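Local coordinates for protein peptide ABC transporter permease (Staphylococcus hominis, PDB 6EXS) that probably transports short peptides across the membrane, among them the thioalcohol-conjugated dipeptide that is a precursor of human axillary malodour, at residues W79-D82 / R83-T87; R138-P141 / E142-R146; K453-P457 / L458-N462; Q302-G305 / S306-N310. All coordinates share one frame; numbering follows the deposited sequence.

In the fold
All four contacts are local, each joining residues a few positions apart in one continuous stretch of this helical POT-family transporter. Contact 1 comes first, on helix 74-106. Contact 2 follows in the loop between helices 110-137 and 147-174. Their centres lie about 22 Å apart. Contact 4 is next, in the break between helices 279-302 and 309-316, and contact 3 comes last, where helix 455-458 meets helix 460-479. These two touch: Val308 packs on Ile455 and Gln460. Contacts 1 and 3 lie about 44 Å apart, centre to centre, on opposite sides of the chain's centre. Contact 4 lines the peptide pocket; contact 3, at the surface, packs against the Val308 side of contact 4.

Contact 1: W79-D82 / R83-T87; sequences WIAD and RITGT. With OLC ((2R)-2,3-dihydroxypropyl (9Z)-octadec-9-enoate), chain D.
Arg83 lies one turn after Trp79 on helix 74-106, where the helix widens into a pi-type turn at 83-85. Asp82 and Arg83 probably correspond to the Asp-Arg pair in the middle of motif A of the major facilitator superfamily. The tight part is around the indole. A chi1 of -178°, with CG trans to the backbone nitrogen, carries the Trp79 indole toward the following turn. Arg83 CG sits over one face, 3.9 Å from the centroid of the Trp79 five-membered ring, a CH-pi contact. The opposite face meets the monoolein lipid, with OLC C4 3.6 Å from Trp79 CE3. Ile84 CD1 closes in obliquely, 3.6 Å from Trp79 CZ3. Behind them, the backbone shows the wide turn: Ile80 O accepts from both Ile84 N, at 2.7 Å, and Thr85 N, at 3.2 Å. The packing is looser between Ile80 and Thr85, whose CG2 atoms are 4.1 Å apart. A water marks the polar side, beside the Arg83 guanidinium. That group is also held by Asn213 O and by a salt bridge to Glu219. The water lies in the indole plane and accepts from Trp79 NE1 at 2.9 Å and Arg83 NH1 at 3.1 Å.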
loop_
_atom_site.group_PDB
_atom_site.type_symbol
_atom_site.label_atom_id
_atom_site.label_comp_id
_atom_site.label_asym_id
_atom_site.label_seq_id
_atom_site.Cartn_x
_atom_site.Cartn_y
_atom_site.Cartn_z
ATOM N N TRP A 79 17.352 3.097 0.983
ATOM C CA TRP A 79 18.613 3.837 1.120
ATOM C C TRP A 79 19.487 3.175 2.194
ATOM O O TRP A 79 20.676 2.955 1.942
ATOM C CB TRP A 79 18.351 5.317 1.477
ATOM C CG TRP A 79 19.590 6.170 1.596
ATOM C CD1 TRP A 79 20.155 6.934 0.615
ATOM C CD2 TRP A 79 20.390 6.377 2.776
ATOM N NE1 TRP A 79 21.248 7.611 1.108
ATOM C CE2 TRP A 79 21.438 7.260 2.421
ATOM C CE3 TRP A 79 20.339 5.880 4.092
ATOM C CZ2 TRP A 79 22.415 7.672 3.341
ATOM C CZ3 TRP A 79 21.301 6.295 5.002
ATOM C CH2 TRP A 79 22.330 7.172 4.623
ATOM N N ILE A 80 18.895 2.863 3.385
ATOM C CA ILE A 80 19.542 2.178 4.525
ATOM C C ILE A 80 20.168 0.877 4.030
ATOM O O ILE A 80 21.355 0.657 4.241
ATOM C CB ILE A 80 18.558 1.948 5.721
ATOM C CG1 ILE A 80 18.239 3.284 6.434
ATOM C CG2 ILE A 80 19.106 0.891 6.712
ATOM C CD1 ILE A 80 17.021 3.268 7.327
ATOM N N ALA A 81 19.380 0.053 3.329
ATOM C CA ALA A 81 19.844 -1.205 2.751
ATOM C C ALA A 81 20.978 -0.975 1.750
ATOM O O ALA A 81 21.970 -1.700 1.785
ATOM C CB ALA A 81 18.694 -1.906 2.051
ATOM N N ASP A 82 20.823 0.034 0.868
ATOM C CA ASP A 82 21.769 0.348 -0.199
ATOM C C ASP A 82 23.085 0.919 0.283
ATOM O O ASP A 82 24.097 0.716 -0.379
ATOM C CB ASP A 82 21.128 1.303 -1.219
ATOM C CG ASP A 82 21.899 1.398 -2.519
ATOM O OD1 ASP A 82 21.739 0.497 -3.366
ATOM O OD2 ASP A 82 22.673 2.370 -2.683
ATOM N N ARG A 83 23.075 1.643 1.415
ATOM C CA ARG A 83 24.267 2.326 1.906
ATOM C C ARG A 83 24.821 1.835 3.253
ATOM O O ARG A 83 25.968 2.172 3.570
ATOM C CB ARG A 83 24.013 3.848 1.963
ATOM C CG ARG A 83 23.437 4.421 0.666
ATOM C CD ARG A 83 24.038 5.743 0.265
ATOM N NE ARG A 83 25.461 5.604 -0.043
ATOM C CZ ARG A 83 26.274 6.617 -0.313
ATOM N NH1 ARG A 83 25.813 7.860 -0.327
ATOM N NH2 ARG A 83 27.558 6.397 -0.551
ATOM N N ILE A 84 24.047 1.055 4.042
ATOM C CA ILE A 84 24.472 0.649 5.385
ATOM C C ILE A 84 24.450 -0.866 5.649
ATOM O O ILE A 84 25.499 -1.420 5.947
ATOM C CB ILE A 84 23.636 1.427 6.476
ATOM C CG1 ILE A 84 23.816 2.957 6.354
ATOM C CG2 ILE A 84 23.952 0.944 7.915
ATOM C CD1 ILE A 84 22.762 3.801 7.065
ATOM N N THR A 85 23.268 -1.513 5.632
ATOM C CA THR A 85 23.093 -2.923 6.035
ATOM C C THR A 85 23.092 -3.997 4.941
ATOM O O THR A 85 23.363 -5.161 5.234
ATOM C CB THR A 85 21.767 -3.081 6.826
ATOM O OG1 THR A 85 20.671 -2.919 5.923
ATOM C CG2 THR A 85 21.636 -2.095 7.993
ATOM N N GLY A 86 22.690 -3.621 3.736
ATOM C CA GLY A 86 22.447 -4.565 2.661
ATOM C C GLY A 86 20.964 -4.844 2.714
ATOM O O GLY A 86 20.300 -4.445 3.676
ATOM N N THR A 87 20.414 -5.516 1.704
ATOM C CA THR A 87 18.974 -5.785 1.669
ATOM C C THR A 87 18.577 -6.882 2.658
ATOM O O THR A 87 17.483 -6.809 3.215
ATOM C CB THR A 87 18.488 -6.041 0.237
ATOM O OG1 THR A 87 19.249 -7.103 -0.328
ATOM C CG2 THR A 87 18.620 -4.808 -0.651
HETATM C C24 OLC D . 17.543 8.305 -2.945
HETATM C C6 OLC D . 17.228 7.718 7.063
HETATM C C5 OLC D . 17.253 8.866 6.068
HETATM C C4 OLC D . 18.139 8.614 4.860
HETATM C C3 OLC D . 18.238 9.783 3.894
HETATM C C2 OLC D . 17.151 9.797 2.823
HETATM C C21 OLC D . 17.086 8.188 -0.483
HETATM C C1 OLC D . 17.653 9.515 1.435
HETATM C C22 OLC D . 16.887 8.976 -1.757
HETATM O O19 OLC D . 18.769 9.754 1.048
HETATM O O25 OLC D . 17.320 9.031 -4.147
HETATM O O23 OLC D . 15.485 9.111 -1.999
HETATM O O20 OLC D . 16.690 8.969 0.673
HETATM O O HOH W 1 23.007 8.996 -0.726
#

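Contact 2: R138-P141 / E142-R146; sequences RLYP and ENDTR
A type I beta turn from Pro141 to Asp144 reverses the chain in the loop between helices 110-137 and 147-174. Asp144 N donates to Pro141 O at 3.2 Å. The bond is nearly straight, 161° at the hydrogen, but the donor stands above the carbonyl plane. The proline ring also touches the far end of the turn, with Pro141 CD 3.3 Å from Asp144 OD2.

Asp144 is the hub. Its chi1 of -151° swings the carboxylate away from its own N and toward Arg146. Arg146 grips it side-on in a two-pronged salt bridge. Arg146 NE binds Asp144 OD1 at 3.1 Å, and Arg146 NH2 binds Asp144 OD2 at 2.9 Å. Both use the syn sides of the carboxylate. Asp144 OD1 also accepts from Arg146 N at 3.1 Å, on its anti side, a capping bond just ahead of helix 147-174. Tyr140 lies beside this pair. Its ring turns an edge to the Asp144 carboxylate, while Tyr140 CE2 stands over one face of the guanidinium and 3.8 Å from Arg146 CB. The planes of the Tyr140 ring and the Arg146 guanidinium are 83° apart.

The N-terminal part holds the outer ends: Tyr140 OH bonds His14, and Arg146 NH1 bonds Gly13 O and Gln8 O. With both carboxylate oxygens gripped by a guanidinium, Asp144 is probably kept ionised and fixed in rotation.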
loop_
_atom_site.group_PDB
_atom_site.type_symbol
_atom_site.label_atom_id
_atom_site.label_comp_id
_atom_site.label_asym_id
_atom_site.label_seq_id
_atom_site.Cartn_x
_atom_site.Cartn_y
_atom_site.Cartn_z
ATOM N N ARG A 138 17.106 -10.189 -7.564
ATOM C CA ARG A 138 18.550 -10.478 -7.576
ATOM C C ARG A 138 18.873 -11.998 -7.498
ATOM O O ARG A 138 20.043 -12.395 -7.546
ATOM C CB ARG A 138 19.299 -9.655 -6.505
ATOM C CG ARG A 138 19.355 -8.164 -6.856
ATOM C CD ARG A 138 20.726 -7.536 -6.678
ATOM N NE ARG A 138 20.660 -6.324 -5.854
ATOM C CZ ARG A 138 20.486 -5.092 -6.326
ATOM N NH1 ARG A 138 20.361 -4.887 -7.633
ATOM N NH2 ARG A 138 20.434 -4.056 -5.496
ATOM N N LEU A 139 17.823 -12.835 -7.469
ATOM C CA LEU A 139 17.893 -14.299 -7.495
ATOM C C LEU A 139 18.048 -14.778 -8.940
ATOM O O LEU A 139 18.425 -15.932 -9.154
ATOM C CB LEU A 139 16.595 -14.928 -6.929
ATOM C CG LEU A 139 16.237 -14.768 -5.459
ATOM C CD1 LEU A 139 14.957 -15.503 -5.166
ATOM C CD2 LEU A 139 17.341 -15.284 -4.553
ATOM N N TYR A 140 17.707 -13.910 -9.924
ATOM C CA TYR A 140 17.765 -14.195 -11.363
ATOM C C TYR A 140 18.999 -13.581 -12.037
ATOM O O TYR A 140 19.214 -12.375 -11.904
ATOM C CB TYR A 140 16.496 -13.682 -12.081
ATOM C CG TYR A 140 15.211 -14.301 -11.581
ATOM C CD1 TYR A 140 14.523 -13.750 -10.499
ATOM C CD2 TYR A 140 14.687 -15.446 -12.178
ATOM C CE1 TYR A 140 13.368 -14.344 -10.000
ATOM C CE2 TYR A 140 13.515 -16.032 -11.706
ATOM C CZ TYR A 140 12.864 -15.481 -10.611
ATOM O OH TYR A 140 11.713 -16.039 -10.132
ATOM N N PRO A 141 19.758 -14.354 -12.848
ATOM C CA PRO A 141 20.901 -13.767 -13.577
ATOM C C PRO A 141 20.483 -12.636 -14.529
ATOM O O PRO A 141 19.294 -12.491 -14.813
ATOM C CB PRO A 141 21.485 -14.963 -14.336
ATOM C CG PRO A 141 20.997 -16.160 -13.605
ATOM C CD PRO A 141 19.635 -15.795 -13.126
ATOM N N GLU A 142 21.459 -11.823 -14.999
ATOM C CA GLU A 142 21.247 -10.645 -15.854
ATOM C C GLU A 142 20.246 -10.858 -17.022
ATOM O O GLU A 142 19.251 -10.131 -17.092
ATOM C CB GLU A 142 22.580 -10.045 -16.371
ATOM C CG GLU A 142 23.588 -11.035 -16.951
ATOM C CD GLU A 142 24.784 -10.470 -17.708
ATOM O OE1 GLU A 142 25.334 -11.194 -18.570
ATOM O OE2 GLU A 142 25.181 -9.312 -17.437
ATOM N N ASN A 143 20.483 -11.845 -17.905
ATOM C CA ASN A 143 19.630 -12.065 -19.080
ATOM C C ASN A 143 18.444 -13.043 -18.869
ATOM O O ASN A 143 17.784 -13.397 -19.854
ATOM C CB ASN A 143 20.489 -12.495 -20.287
ATOM C CG ASN A 143 21.383 -11.399 -20.825
ATOM O OD1 ASN A 143 22.584 -11.356 -20.556
ATOM N ND2 ASN A 143 20.824 -10.492 -21.611
ATOM N N ASP A 144 18.144 -13.437 -17.608
ATOM C CA ASP A 144 17.066 -14.382 -17.290
ATOM C C ASP A 144 15.659 -13.816 -17.549
ATOM O O ASP A 144 15.262 -12.817 -16.949
ATOM C CB ASP A 144 17.197 -14.935 -15.857
ATOM C CG ASP A 144 16.624 -16.328 -15.650
ATOM O OD1 ASP A 144 15.540 -16.607 -16.181
ATOM O OD2 ASP A 144 17.235 -17.117 -14.909
ATOM N N THR A 145 14.917 -14.495 -18.452
ATOM C CA THR A 145 13.557 -14.175 -18.908
ATOM C C THR A 145 12.483 -14.502 -17.877
ATOM O O THR A 145 11.391 -13.937 -17.943
ATOM C CB THR A 145 13.245 -14.923 -20.221
ATOM O OG1 THR A 145 13.462 -16.326 -20.035
ATOM C CG2 THR A 145 14.044 -14.406 -21.409
ATOM N N ARG A 146 12.770 -15.437 -16.951
ATOM C CA ARG A 146 11.835 -15.889 -15.901
ATOM C C ARG A 146 11.455 -14.817 -14.862
ATOM O O ARG A 146 10.418 -14.971 -14.209
ATOM C CB ARG A 146 12.398 -17.111 -15.143
ATOM C CG ARG A 146 12.743 -18.335 -15.982
ATOM C CD ARG A 146 13.330 -19.407 -15.087
ATOM N NE ARG A 146 14.618 -19.013 -14.519
ATOM C CZ ARG A 146 15.259 -19.685 -13.569
ATOM N NH1 ARG A 146 14.722 -20.779 -13.045
ATOM N NH2 ARG A 146 16.447 -19.270 -13.139
#

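Contact 3: K453-P457 / L458-N462; sequences KLIKP and LGQTN
Leu454 and Leu458 lie side by side one helical turn apart and point the same way. Leu454 CD2 meets Leu458 CD1 at 3.8 Å. Round the turn, Ile455 and Gln460 form a second pair that also runs side by side. Here Ile455 CG2 touches the flat amide of Gln460, 3.7 Å from Gln460 CD and also near NE2. Gln460 reaches this place by sending CG off on the side away from its own N (chi1 -175°); the chain then bends at chi2, which lays the amide alongside Ile455.

The backbone sets both pairs. Leu458 N donates to Leu454 O at 2.9 Å, nearly along the C=O axis. Gly459 N follows with a bond to Ile455 O at 3.0 Å, from above the carbonyl plane. At Gly459 the chain leaves the helix with positive phi (98°). Lys456 NZ curls back to Lys453 O at 2.9 Å, on a lone pair in the carbonyl plane. Lys453 NZ in turn forms a salt bridge to Asp250.

Further out, Tyr463 packs on Leu454 and Ile455, and Phe466 packs on Leu458. Met60 of helix 56-72 touches Ile455, and Val308 meets both Ile455 and Gln460.

Gly459 is thus the first residue beyond helix 455-458 and the N-cap residue of helix 460-479, a glycine-terminated helix followed at once by a second helix at the surface of this transporter.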
loop_
_atom_site.group_PDB
_atom_site.type_symbol
_atom_site.label_atom_id
_atom_site.label_comp_id
_atom_site.label_asym_id
_atom_site.label_seq_id
_atom_site.Cartn_x
_atom_site.Cartn_y
_atom_site.Cartn_z
ATOM N N LYS A 453 -12.120 14.361 6.398
ATOM C CA LYS A 453 -12.728 15.433 7.194
ATOM C C LYS A 453 -13.852 16.161 6.425
ATOM O O LYS A 453 -14.570 16.948 7.032
ATOM C CB LYS A 453 -11.669 16.441 7.680
ATOM C CG LYS A 453 -10.638 15.854 8.636
ATOM C CD LYS A 453 -9.454 16.782 8.829
ATOM C CE LYS A 453 -8.541 16.295 9.927
ATOM N NZ LYS A 453 -7.367 17.192 10.104
ATOM N N LEU A 454 -14.013 15.899 5.107
ATOM C CA LEU A 454 -15.060 16.507 4.276
ATOM C C LEU A 454 -16.414 15.784 4.361
ATOM O O LEU A 454 -17.423 16.370 3.972
ATOM C CB LEU A 454 -14.616 16.593 2.805
ATOM C CG LEU A 454 -13.732 17.763 2.425
ATOM C CD1 LEU A 454 -12.981 17.461 1.165
ATOM C CD2 LEU A 454 -14.545 19.040 2.259
ATOM N N ILE A 455 -16.431 14.524 4.852
ATOM C CA ILE A 455 -17.624 13.672 4.997
ATOM C C ILE A 455 -18.712 14.332 5.877
ATOM O O ILE A 455 -19.887 14.309 5.492
ATOM C CB ILE A 455 -17.248 12.236 5.470
ATOM C CG1 ILE A 455 -16.365 11.520 4.404
ATOM C CG2 ILE A 455 -18.507 11.399 5.822
ATOM C CD1 ILE A 455 -15.486 10.332 4.916
ATOM N N LYS A 456 -18.327 14.929 7.030
ATOM C CA LYS A 456 -19.273 15.614 7.920
ATOM C C LYS A 456 -19.842 16.907 7.279
ATOM O O LYS A 456 -21.069 16.965 7.137
ATOM C CB LYS A 456 -18.726 15.861 9.349
ATOM C CG LYS A 456 -17.222 15.657 9.514
ATOM C CD LYS A 456 -16.656 16.189 10.826
ATOM C CE LYS A 456 -15.140 16.217 10.805
ATOM N NZ LYS A 456 -14.604 17.289 9.918
ATOM N N PRO A 457 -19.035 17.911 6.819
ATOM C CA PRO A 457 -19.647 19.112 6.220
ATOM C C PRO A 457 -20.368 18.905 4.889
ATOM O O PRO A 457 -21.383 19.568 4.669
ATOM C CB PRO A 457 -18.474 20.083 6.074
ATOM C CG PRO A 457 -17.282 19.225 5.999
ATOM C CD PRO A 457 -17.566 18.058 6.890
ATOM N N LEU A 458 -19.866 18.010 4.004
ATOM C CA LEU A 458 -20.503 17.781 2.700
ATOM C C LEU A 458 -21.681 16.810 2.743
ATOM O O LEU A 458 -22.615 16.944 1.952
ATOM C CB LEU A 458 -19.496 17.302 1.631
ATOM C CG LEU A 458 -18.343 18.226 1.225
ATOM C CD1 LEU A 458 -17.404 17.507 0.270
ATOM C CD2 LEU A 458 -18.840 19.518 0.570
ATOM N N GLY A 459 -21.611 15.834 3.639
ATOM C CA GLY A 459 -22.591 14.761 3.729
ATOM C C GLY A 459 -21.988 13.582 2.992
ATOM O O GLY A 459 -21.442 13.761 1.895
ATOM N N GLN A 460 -22.037 12.380 3.604
ATOM C CA GLN A 460 -21.443 11.145 3.081
ATOM C C GLN A 460 -21.788 10.855 1.603
ATOM O O GLN A 460 -20.880 10.529 0.833
ATOM C CB GLN A 460 -21.776 9.950 3.993
ATOM C CG GLN A 460 -21.107 8.627 3.618
ATOM C CD GLN A 460 -19.610 8.560 3.803
ATOM O OE1 GLN A 460 -18.832 8.996 2.946
ATOM N NE2 GLN A 460 -19.172 7.913 4.876
ATOM N N THR A 461 -23.066 11.000 1.208
ATOM C CA THR A 461 -23.521 10.769 -0.174
ATOM C C THR A 461 -22.992 11.812 -1.157
ATOM O O THR A 461 -22.591 11.452 -2.267
ATOM C CB THR A 461 -25.042 10.639 -0.257
ATOM O OG1 THR A 461 -25.633 11.714 0.473
ATOM C CG2 THR A 461 -25.537 9.312 0.270
ATOM N N ASN A 462 -23.000 13.100 -0.759
ATOM C CA ASN A 462 -22.494 14.195 -1.590
ATOM C C ASN A 462 -20.990 14.063 -1.744
ATOM O O ASN A 462 -20.469 14.401 -2.806
ATOM C CB ASN A 462 -22.846 15.557 -1.004
ATOM C CG ASN A 462 -24.319 15.848 -0.843
ATOM O OD1 ASN A 462 -25.202 15.086 -1.257
ATOM N ND2 ASN A 462 -24.610 16.981 -0.222
#

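Contact 4: Q302-G305 / S306-N310; sequences QEQG and SNVLN. With C3H (2-[[(2~{R})-2-azanyl-3-[(3~{S})-3-methyl-1-oxidanyl-hexan-3-yl]sulfanyl-propanoyl]amino]ethanoic acid), chain O.
Ser306 OG bonds back to Glu303 O at 2.8 Å. Its chi1 of 58° sets the hydroxyl between its own N and carbonyl carbon, facing the preceding turn. The ligand packs on the backbone here: C3H C4 is 3.3 Å from Gly305 C and 3.5 Å from Ser306 N. Gly305 has no side chain, and the branched thioether part of the ligand lies directly against it. Gln302 adds its amide, with NE2 3.3 Å from the ligand sulfur. Next, Asn307 crosses Gln304 obliquely and brings OD1 to 3.4 Å from Gln304 CA. Its ND2 donates to Met60 O of helix 56-72. This is the break between helices 279-302 and 309-316, which shapes one wall of the peptide pocket in this major facilitator fold. Val308 N then bonds Gln304 O at 2.8 Å. Val308 CG2 runs alongside Gln304 CG, and the Gln304 amide continues to Tyr379, Tyr463 and Asn448. Leu309 N reaches Gln304 O too, at 3.1 Å and from the other face of the carbonyl plane, so that one buried oxygen is gripped twice. Leu309 CB rests on Gly305 CA. Last comes Asn310, whose ND2 makes a weak bond to Ser306 O at 3.0 Å, while Gly305 O accepts from Tyr403 OH.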
loop_
_atom_site.group_PDB
_atom_site.type_symbol
_atom_site.label_atom_id
_atom_site.label_comp_id
_atom_site.label_asym_id
_atom_site.label_seq_id
_atom_site.Cartn_x
_atom_site.Cartn_y
_atom_site.Cartn_z
ATOM N N GLN A 302 -9.539 4.104 -4.315
ATOM C CA GLN A 302 -9.237 2.715 -3.943
ATOM C C GLN A 302 -8.860 2.533 -2.450
ATOM O O GLN A 302 -9.423 1.668 -1.792
ATOM C CB GLN A 302 -8.159 2.120 -4.864
ATOM C CG GLN A 302 -8.099 0.595 -4.863
ATOM C CD GLN A 302 -7.374 0.005 -3.676
ATOM O OE1 GLN A 302 -6.481 0.598 -3.081
ATOM N NE2 GLN A 302 -7.728 -1.204 -3.319
ATOM N N GLU A 303 -7.920 3.329 -1.919
ATOM C CA GLU A 303 -7.504 3.193 -0.518
ATOM C C GLU A 303 -8.580 3.631 0.498
ATOM O O GLU A 303 -8.409 3.415 1.705
ATOM C CB GLU A 303 -6.174 3.902 -0.259
ATOM C CG GLU A 303 -4.974 3.260 -0.941
ATOM C CD GLU A 303 -4.408 2.007 -0.303
ATOM O OE1 GLU A 303 -5.027 1.474 0.648
ATOM O OE2 GLU A 303 -3.335 1.554 -0.762
ATOM N N GLN A 304 -9.706 4.185 0.007
ATOM C CA GLN A 304 -10.809 4.587 0.875
ATOM C C GLN A 304 -11.758 3.437 1.174
ATOM O O GLN A 304 -12.630 3.583 2.024
ATOM C CB GLN A 304 -11.551 5.807 0.329
ATOM C CG GLN A 304 -10.976 7.131 0.801
ATOM C CD GLN A 304 -11.618 8.286 0.074
ATOM O OE1 GLN A 304 -12.849 8.406 0.006
ATOM N NE2 GLN A 304 -10.796 9.164 -0.492
ATOM N N GLY A 305 -11.561 2.295 0.523
ATOM C CA GLY A 305 -12.358 1.109 0.800
ATOM C C GLY A 305 -11.996 0.464 2.126
ATOM O O GLY A 305 -12.710 -0.431 2.594
ATOM N N SER A 306 -10.856 0.888 2.732
ATOM C CA SER A 306 -10.363 0.370 4.013
ATOM C C SER A 306 -10.846 1.172 5.217
ATOM O O SER A 306 -10.736 0.677 6.332
ATOM C CB SER A 306 -8.838 0.304 4.017
ATOM O OG SER A 306 -8.259 1.575 3.765
ATOM N N ASN A 307 -11.362 2.399 5.007
ATOM C CA ASN A 307 -11.804 3.269 6.109
ATOM C C ASN A 307 -13.114 4.045 5.865
ATOM O O ASN A 307 -13.695 4.535 6.825
ATOM C CB ASN A 307 -10.673 4.251 6.490
ATOM C CG ASN A 307 -10.242 5.211 5.400
ATOM O OD1 ASN A 307 -10.404 4.970 4.202
ATOM N ND2 ASN A 307 -9.640 6.305 5.796
ATOM N N VAL A 308 -13.552 4.191 4.597
ATOM C CA VAL A 308 -14.744 4.974 4.244
ATOM C C VAL A 308 -15.909 4.086 3.740
ATOM O O VAL A 308 -17.008 4.150 4.309
ATOM C CB VAL A 308 -14.392 6.131 3.251
ATOM C CG1 VAL A 308 -15.639 6.865 2.760
ATOM C CG2 VAL A 308 -13.395 7.112 3.870
ATOM N N LEU A 309 -15.678 3.297 2.675
ATOM C CA LEU A 309 -16.708 2.455 2.057
ATOM C C LEU A 309 -17.233 1.329 2.969
ATOM O O LEU A 309 -18.434 1.041 2.937
ATOM C CB LEU A 309 -16.218 1.900 0.707
ATOM C CG LEU A 309 -17.287 1.434 -0.302
ATOM C CD1 LEU A 309 -18.329 2.533 -0.587
ATOM C CD2 LEU A 309 -16.630 0.948 -1.598
ATOM N N ASN A 310 -16.344 0.734 3.799
ATOM C CA ASN A 310 -16.671 -0.332 4.757
ATOM C C ASN A 310 -17.561 0.131 5.948
ATOM O O ASN A 310 -18.482 -0.600 6.331
ATOM C CB ASN A 310 -15.393 -1.034 5.253
ATOM C CG ASN A 310 -14.302 -0.141 5.795
ATOM O OD1 ASN A 310 -14.259 1.066 5.552
ATOM N ND2 ASN A 310 -13.365 -0.738 6.521
HETATM O O2 C3H O . -2.175 -5.563 -1.305
HETATM C C11 C3H O . -2.952 -5.923 -2.116
HETATM O O3 C3H O . -2.705 -5.947 -3.378
HETATM C C10 C3H O . -4.361 -6.350 -1.826
HETATM N N1 C3H O . -4.919 -5.720 -0.654
HETATM C C9 C3H O . -5.506 -4.536 -0.717
HETATM O O1 C3H O . -5.000 -3.568 -1.266
HETATM C C8 C3H O . -6.859 -4.384 -0.105
HETATM N N C3H O . -7.110 -5.508 0.786
HETATM C C7 C3H O . -6.943 -3.098 0.719
HETATM S S C3H O . -7.795 -1.682 -0.026
HETATM C C3 C3H O . -9.626 -2.015 -0.232
HETATM C C4 C3H O . -10.195 -2.113 1.159
HETATM C C5 C3H O . -9.766 -3.275 -1.098
HETATM C C6 C3H O . -11.148 -3.873 -1.230
HETATM O O C3H O . -11.214 -5.166 -0.725
HETATM C C2 C3H O . -10.308 -0.873 -0.981
HETATM C C1 C3H O . -10.934 -1.246 -2.314
HETATM C C C3H O . -11.591 -0.060 -2.965
#